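Local coordinates for vacuolar protein sorting-associated protein 53 (Saccharomyces cerevisiae, PDB 3NS4) that helps carry retrograde traffic from endosomes to the late Golgi as a subunit of the GARP tethering complex, this chain being the protein's mainly helical C-terminal domain, at residues K24-M35 / F85-S93. The protein carries 2 engineered substitutions. Residues are numbered along the deposited sequence; the frame is centred on the assembly and turned at random.
Sequences KWNFLDKVIDIM and FHTLPESVS. Engineered in segment 24-35: Met35 (natural residue Ile). With BA (barium ion), chain C.
Val92 packs against Lys24, Trp25 and Leu28 of helix 20-47. Its CG2 methyl sits over one face of the indole, displaced toward the rim, 3.5 Å from Trp25 CH2, while CG1 meets Leu28 CD1 tip to tip at 3.8 Å. Lys24 closes the third side: with its chain extended beyond CG (chi2 -174°), its methylenes pass across Val92 CB and bring NZ to Val92 O at 2.9 Å, nearly in line with the C=O bond. Asp21 forms a salt bridge with the same NZ. Shortening Lys24 to an alanine is likely to leave Val92 O without this donor and Asp21 without its partner, and to uncover one flank of the valine. Further along, Leu28 CD1 packs on Leu88 CB, and Ile32 lays CG1 over the centre of the Phe85 ring, 4.2 Å from its centroid; Met35, an engineered substitution present as selenomethionine, puts CB at the ring edge. The pairing belongs to the helical bundle of this C-terminal domain, joining helix 20-47 to the C-terminal part of helix 64-87 and the residues that follow, with helix 102-125 also touching Trp25. Here Leu88 O accepts from both Ser91 N and Ser91 OG. Glu90 O and Ser93 O bind a barium ion.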
ATOM      1  N   LYS A  24       3.270  17.972  21.583  1.00 50.98           N
ATOM      2  CA  LYS A  24       3.540  16.576  21.851  1.00 50.19           C
ATOM      3  C   LYS A  24       2.578  15.650  21.140  1.00 51.36           C
ATOM      4  O   LYS A  24       2.977  14.594  20.678  1.00 53.51           O
ATOM      5  CB  LYS A  24       3.639  16.278  23.343  1.00 50.07           C
ATOM      6  CG  LYS A  24       2.406  16.557  24.141  1.00 58.40           C
ATOM      7  CD  LYS A  24       2.643  16.361  25.643  1.00 61.87           C
ATOM      8  CE  LYS A  24       1.334  16.438  26.407  1.00 57.78           C
ATOM      9  NZ  LYS A  24       1.578  16.125  27.819  1.00 63.59           N
ATOM     10  N   TRP A  25       1.321  16.038  21.009  1.00 53.47           N
ATOM     11  CA  TRP A  25       0.401  15.172  20.296  1.00 54.95           C
ATOM     12  C   TRP A  25       0.651  15.288  18.806  1.00 54.87           C
ATOM     13  O   TRP A  25       0.556  14.309  18.114  1.00 55.30           O
ATOM     14  CB  TRP A  25      -1.062  15.441  20.657  1.00 57.61           C
ATOM     15  CG  TRP A  25      -1.371  15.233  22.132  1.00 58.03           C
ATOM     16  CD1 TRP A  25      -1.558  16.203  23.083  1.00 58.74           C
ATOM     17  CD2 TRP A  25      -1.495  13.984  22.819  1.00 57.83           C
ATOM     18  NE1 TRP A  25      -1.802  15.634  24.312  1.00 59.14           N
ATOM     19  CE2 TRP A  25      -1.768  14.275  24.176  1.00 58.46           C
ATOM     20  CE3 TRP A  25      -1.423  12.649  22.417  1.00 57.30           C
ATOM     21  CZ2 TRP A  25      -1.953  13.286  25.121  1.00 58.40           C
ATOM     22  CZ3 TRP A  25      -1.608  11.661  23.367  1.00 57.13           C
ATOM     23  CH2 TRP A  25      -1.868  11.988  24.701  1.00 57.61           C
ATOM     24  N   ASN A  26       1.007  16.455  18.291  1.00 54.46           N
ATOM     25  CA  ASN A  26       1.254  16.522  16.862  1.00 54.46           C
ATOM     26  C   ASN A  26       2.443  15.695  16.492  1.00 52.73           C
ATOM     27  O   ASN A  26       2.463  15.062  15.434  1.00 53.28           O
ATOM     28  CB  ASN A  26       1.420  17.945  16.375  1.00 54.23           C
ATOM     29  CG  ASN A  26       0.099  18.708  16.357  1.00 65.52           C
ATOM     30  OD1 ASN A  26      -0.993  18.140  16.531  1.00 74.66           O
ATOM     31  ND2 ASN A  26       0.198  20.011  16.157  1.00 77.98           N
ATOM     32  N   PHE A  27       3.419  15.692  17.386  1.00 50.92           N
ATOM     33  CA  PHE A  27       4.616  14.912  17.239  1.00 49.31           C
ATOM     34  C   PHE A  27       4.262  13.425  17.169  1.00 49.85           C
ATOM     35  O   PHE A  27       4.685  12.724  16.263  1.00 49.83           O
ATOM     36  CB  PHE A  27       5.506  15.195  18.427  1.00 47.74           C
ATOM     37  CG  PHE A  27       6.883  14.626  18.310  1.00 46.12           C
ATOM     38  CD1 PHE A  27       7.898  15.360  17.741  1.00 45.29           C
ATOM     39  CD2 PHE A  27       7.174  13.363  18.787  1.00 50.81           C
ATOM     40  CE1 PHE A  27       9.184  14.847  17.644  1.00 44.09           C
ATOM     41  CE2 PHE A  27       8.459  12.852  18.700  1.00 45.27           C
ATOM     42  CZ  PHE A  27       9.462  13.601  18.129  1.00 43.57           C
ATOM     43  N   LEU A  28       3.455  12.921  18.087  1.00 50.52           N
ATOM     44  CA  LEU A  28       3.096  11.522  17.971  1.00 51.07           C
ATOM     45  C   LEU A  28       2.424  11.262  16.650  1.00 52.99           C
ATOM     46  O   LEU A  28       2.586  10.201  16.088  1.00 53.26           O
ATOM     47  CB  LEU A  28       2.218  11.051  19.107  1.00 51.75           C
ATOM     48  CG  LEU A  28       2.777  11.204  20.503  1.00 50.21           C
ATOM     49  CD1 LEU A  28       1.907  10.410  21.423  1.00 51.01           C
ATOM     50  CD2 LEU A  28       4.196  10.707  20.579  1.00 47.98           C
ATOM     51  N   ASP A  29       1.674  12.230  16.151  1.00 54.46           N
ATOM     52  CA  ASP A  29       1.016  12.056  14.881  1.00 56.54           C
ATOM     53  C   ASP A  29       2.069  11.826  13.824  1.00 55.73           C
ATOM     54  O   ASP A  29       1.921  10.919  12.978  1.00 57.05           O
ATOM     55  CB  ASP A  29       0.126  13.252  14.515  1.00 58.14           C
ATOM     56  CG  ASP A  29      -1.362  13.070  14.901  1.00 65.72           C
ATOM     57  OD1 ASP A  29      -1.870  11.934  15.029  1.00 69.20           O
ATOM     58  OD2 ASP A  29      -2.057  14.101  15.020  1.00 85.89           O
ATOM     59  N   LYS A  30       3.144  12.626  13.889  1.00 42.56           N
ATOM     60  CA  LYS A  30       4.260  12.487  12.924  1.00 42.15           C
ATOM     61  C   LYS A  30       4.986  11.160  13.054  1.00 40.13           C
ATOM     62  O   LYS A  30       5.248  10.518  12.033  1.00 41.32           O
ATOM     63  CB  LYS A  30       5.250  13.634  12.956  1.00 44.13           C
ATOM     64  CG  LYS A  30       4.613  14.917  12.597  1.00 63.58           C
ATOM     65  CD  LYS A  30       3.923  14.953  11.198  1.00 80.37           C
ATOM     66  CE  LYS A  30       3.046  16.247  11.084  1.00 85.44           C
ATOM     67  NZ  LYS A  30       2.527  16.546   9.723  1.00 82.18           N
ATOM     68  N   VAL A  31       5.296  10.742  14.286  1.00 39.71           N
ATOM     69  CA  VAL A  31       5.936   9.450  14.491  1.00 38.31           C
ATOM     70  C   VAL A  31       5.070   8.387  13.814  1.00 36.84           C
ATOM     71  O   VAL A  31       5.527   7.610  12.982  1.00 35.96           O
ATOM     72  CB  VAL A  31       6.103   9.160  15.946  1.00 38.55           C
ATOM     73  CG1 VAL A  31       6.845   7.928  16.107  1.00 37.76           C
ATOM     74  CG2 VAL A  31       6.895  10.238  16.527  1.00 40.23           C
ATOM     75  N   ILE A  32       3.791   8.393  14.121  1.00 36.96           N
ATOM     76  CA  ILE A  32       2.921   7.459  13.461  1.00 36.06           C
ATOM     77  C   ILE A  32       3.103   7.451  11.948  1.00 35.72           C
ATOM     78  O   ILE A  32       3.415   6.398  11.403  1.00 34.61           O
ATOM     79  CB  ILE A  32       1.469   7.695  13.809  1.00 38.16           C
ATOM     80  CG1 ILE A  32       1.229   7.289  15.263  1.00 37.37           C
ATOM     81  CG2 ILE A  32       0.586   6.886  12.838  1.00 36.56           C
ATOM     82  CD1 ILE A  32      -0.057   7.790  15.788  1.00 39.00           C
ATOM     83  N   ASP A  33       2.928   8.597  11.274  1.00 36.98           N
ATOM     84  CA  ASP A  33       3.084   8.630   9.803  1.00 37.14           C
ATOM     85  C   ASP A  33       4.467   8.186   9.307  1.00 36.54           C
ATOM     86  O   ASP A  33       4.566   7.520   8.285  1.00 36.01           O
ATOM     87  CB  ASP A  33       2.741   9.986   9.185  1.00 39.70           C
ATOM     88  CG  ASP A  33       1.221  10.365   9.282  1.00 56.76           C
ATOM     89  OD1 ASP A  33       0.931  11.599   9.276  1.00 68.88           O
ATOM     90  OD2 ASP A  33       0.325   9.482   9.353  1.00 53.57           O
ATOM     91  N   ILE A  34       5.526   8.534  10.027  1.00 36.94           N
ATOM     92  CA  ILE A  34       6.875   8.121   9.653  1.00 36.96           C
ATOM     93  C   ILE A  34       6.931   6.601   9.628  1.00 35.34           C
ATOM     94  O   ILE A  34       7.269   5.996   8.591  1.00 35.11           O
ATOM     95  CB  ILE A  34       7.886   8.714  10.633  1.00 38.06           C
ATOM     96  CG1 ILE A  34       8.076  10.192  10.327  1.00 40.20           C
ATOM     97  CG2 ILE A  34       9.226   8.055  10.529  1.00 38.33           C
ATOM     98  CD1 ILE A  34       8.604  10.970  11.435  1.00 41.47           C
HETATM   99  N   MSE A  35       6.553   5.975  10.747  1.00 34.56           N
HETATM  100  CA  MSE A  35       6.549   4.521  10.812  0.50 33.49           C
HETATM  101  C   MSE A  35       5.658   3.916   9.740  1.00 32.74           C
HETATM  102  O   MSE A  35       6.011   2.904   9.153  1.00 33.10           O
HETATM  103  CB  MSE A  35       6.142   4.013  12.186  0.50 33.34           C
HETATM  104  CG  MSE A  35       7.074   4.435  13.280  0.50 36.52           C
HETATM  105 SE   MSE A  35       8.954   3.970  12.975  0.50 45.99          SE
HETATM  106  CE  MSE A  35       8.742   2.031  12.731  0.50 40.12           C
ATOM    107  N   PHE A  85       2.204   1.541  18.509  1.00 37.68           N
ATOM    108  CA  PHE A  85       1.306   2.682  18.408  1.00 38.53           C
ATOM    109  C   PHE A  85       0.419   2.860  19.618  1.00 44.03           C
ATOM    110  O   PHE A  85       0.243   3.993  20.013  1.00 46.98           O
ATOM    111  CB  PHE A  85       0.430   2.536  17.188  1.00 37.28           C
ATOM    112  CG  PHE A  85       1.109   2.889  15.911  1.00 35.74           C
ATOM    113  CD1 PHE A  85       2.459   3.186  15.880  1.00 35.10           C
ATOM    114  CD2 PHE A  85       0.411   2.825  14.712  1.00 35.32           C
ATOM    115  CE1 PHE A  85       3.093   3.485  14.674  1.00 34.14           C
ATOM    116  CE2 PHE A  85       1.045   3.122  13.506  1.00 34.25           C
ATOM    117  CZ  PHE A  85       2.390   3.447  13.487  1.00 33.69           C
ATOM    118  N   HIS A  86      -0.150   1.774  20.183  1.00 47.61           N
ATOM    119  CA  HIS A  86      -1.039   1.933  21.329  0.50 51.49           C
ATOM    120  C   HIS A  86      -0.303   2.448  22.554  1.00 52.12           C
ATOM    121  O   HIS A  86      -0.890   3.090  23.428  1.00 53.03           O
ATOM    122  CB  HIS A  86      -1.828   0.667  21.631  0.50 54.50           C
ATOM    123  CG  HIS A  86      -2.916   0.396  20.643  0.50 60.72           C
ATOM    124  ND1 HIS A  86      -3.515   1.403  19.915  0.50 58.68           N
ATOM    125  CD2 HIS A  86      -3.577  -0.744  20.332  0.50 63.66           C
ATOM    126  CE1 HIS A  86      -4.455   0.882  19.150  0.50 67.61           C
ATOM    127  NE2 HIS A  86      -4.518  -0.417  19.389  0.50 70.14           N
ATOM    128  N   THR A  87       0.992   2.231  22.538  1.00 50.46           N
ATOM    129  CA  THR A  87       1.940   2.624  23.545  1.00 51.50           C
ATOM    130  C   THR A  87       2.431   4.074  23.448  1.00 51.07           C
ATOM    131  O   THR A  87       2.747   4.679  24.466  1.00 53.44           O
ATOM    132  CB  THR A  87       3.079   1.575  23.431  1.00 51.95           C
ATOM    133  OG1 THR A  87       2.707   0.423  24.192  1.00 61.11           O
ATOM    134  CG2 THR A  87       4.390   2.040  23.859  1.00 48.19           C
ATOM    135  N   LEU A  88       2.487   4.656  22.254  1.00 45.79           N
ATOM    136  CA  LEU A  88       2.994   6.034  22.161  1.00 42.94           C
ATOM    137  C   LEU A  88       2.407   7.050  23.163  1.00 44.65           C
ATOM    138  O   LEU A  88       3.179   7.740  23.833  1.00 44.86           O
ATOM    139  CB  LEU A  88       2.938   6.575  20.736  1.00 40.55           C
ATOM    140  CG  LEU A  88       3.820   5.794  19.768  1.00 38.99           C
ATOM    141  CD1 LEU A  88       3.626   6.307  18.391  1.00 37.92           C
ATOM    142  CD2 LEU A  88       5.263   5.861  20.167  1.00 39.41           C
ATOM    143  N   PRO A  89       1.054   7.137  23.274  1.00 44.91           N
ATOM    144  CA  PRO A  89       0.419   8.068  24.210  1.00 47.09           C
ATOM    145  C   PRO A  89       1.047   8.012  25.587  1.00 49.49           C
ATOM    146  O   PRO A  89       1.266   9.051  26.203  1.00 52.28           O
ATOM    147  CB  PRO A  89      -1.004   7.561  24.286  1.00 48.35           C
ATOM    148  CG  PRO A  89      -1.244   7.012  22.965  1.00 46.52           C
ATOM    149  CD  PRO A  89       0.040   6.428  22.474  1.00 44.38           C
ATOM    150  N   GLU A  90       1.351   6.816  26.083  1.00 51.01           N
ATOM    151  CA  GLU A  90       2.001   6.731  27.397  1.00 53.88           C
ATOM    152  C   GLU A  90       3.327   7.490  27.421  1.00 50.49           C
ATOM    153  O   GLU A  90       3.789   7.807  28.476  1.00 58.95           O
ATOM    154  CB  GLU A  90       2.204   5.275  27.915  1.00 56.10           C
ATOM    155  CG  GLU A  90       1.006   4.369  28.189  1.00100.32           C
ATOM    156  CD  GLU A  90       1.319   2.860  28.429  1.00119.24           C
ATOM    157  OE1 GLU A  90       2.488   2.445  28.300  1.00125.67           O
ATOM    158  OE2 GLU A  90       0.391   2.072  28.734  1.00130.94           O
ATOM    159  N   SER A  91       3.945   7.806  26.294  1.00 72.38           N
ATOM    160  CA  SER A  91       5.223   8.499  26.374  1.00 74.62           C
ATOM    161  C   SER A  91       5.072   9.976  26.695  1.00 70.68           C
ATOM    162  O   SER A  91       6.018  10.591  27.157  1.00 77.02           O
ATOM    163  CB  SER A  91       6.027   8.321  25.096  1.00 70.79           C
ATOM    164  OG  SER A  91       5.405   9.004  24.037  1.00 58.93           O
ATOM    165  N   VAL A  92       3.892  10.541  26.473  1.00 63.34           N
ATOM    166  CA  VAL A  92       3.682  11.964  26.735  1.00 62.69           C
ATOM    167  C   VAL A  92       2.793  12.224  27.948  1.00 69.58           C
ATOM    168  O   VAL A  92       2.375  13.357  28.162  1.00 72.15           O
ATOM    169  CB  VAL A  92       3.042  12.722  25.529  1.00 53.41           C
ATOM    170  CG1 VAL A  92       3.704  12.359  24.205  1.00 47.48           C
ATOM    171  CG2 VAL A  92       1.561  12.456  25.437  1.00 51.21           C
ATOM    172  N   SER A  93       2.520  11.204  28.758  1.00 77.36           N
ATOM    173  CA  SER A  93       1.592  11.372  29.860  1.00 84.93           C
ATOM    174  C   SER A  93       2.135  10.998  31.171  1.00101.75           C
ATOM    175  O   SER A  93       2.556   9.869  31.371  1.00105.22           O
ATOM    176  CB  SER A  93       0.362  10.503  29.663  1.00 82.86           C
ATOM    177  OG  SER A  93      -0.229  10.755  28.409  1.00 77.38           O
TER
HETATM  178 BA    BA C   2       4.392   7.826  31.276  1.00118.65          BA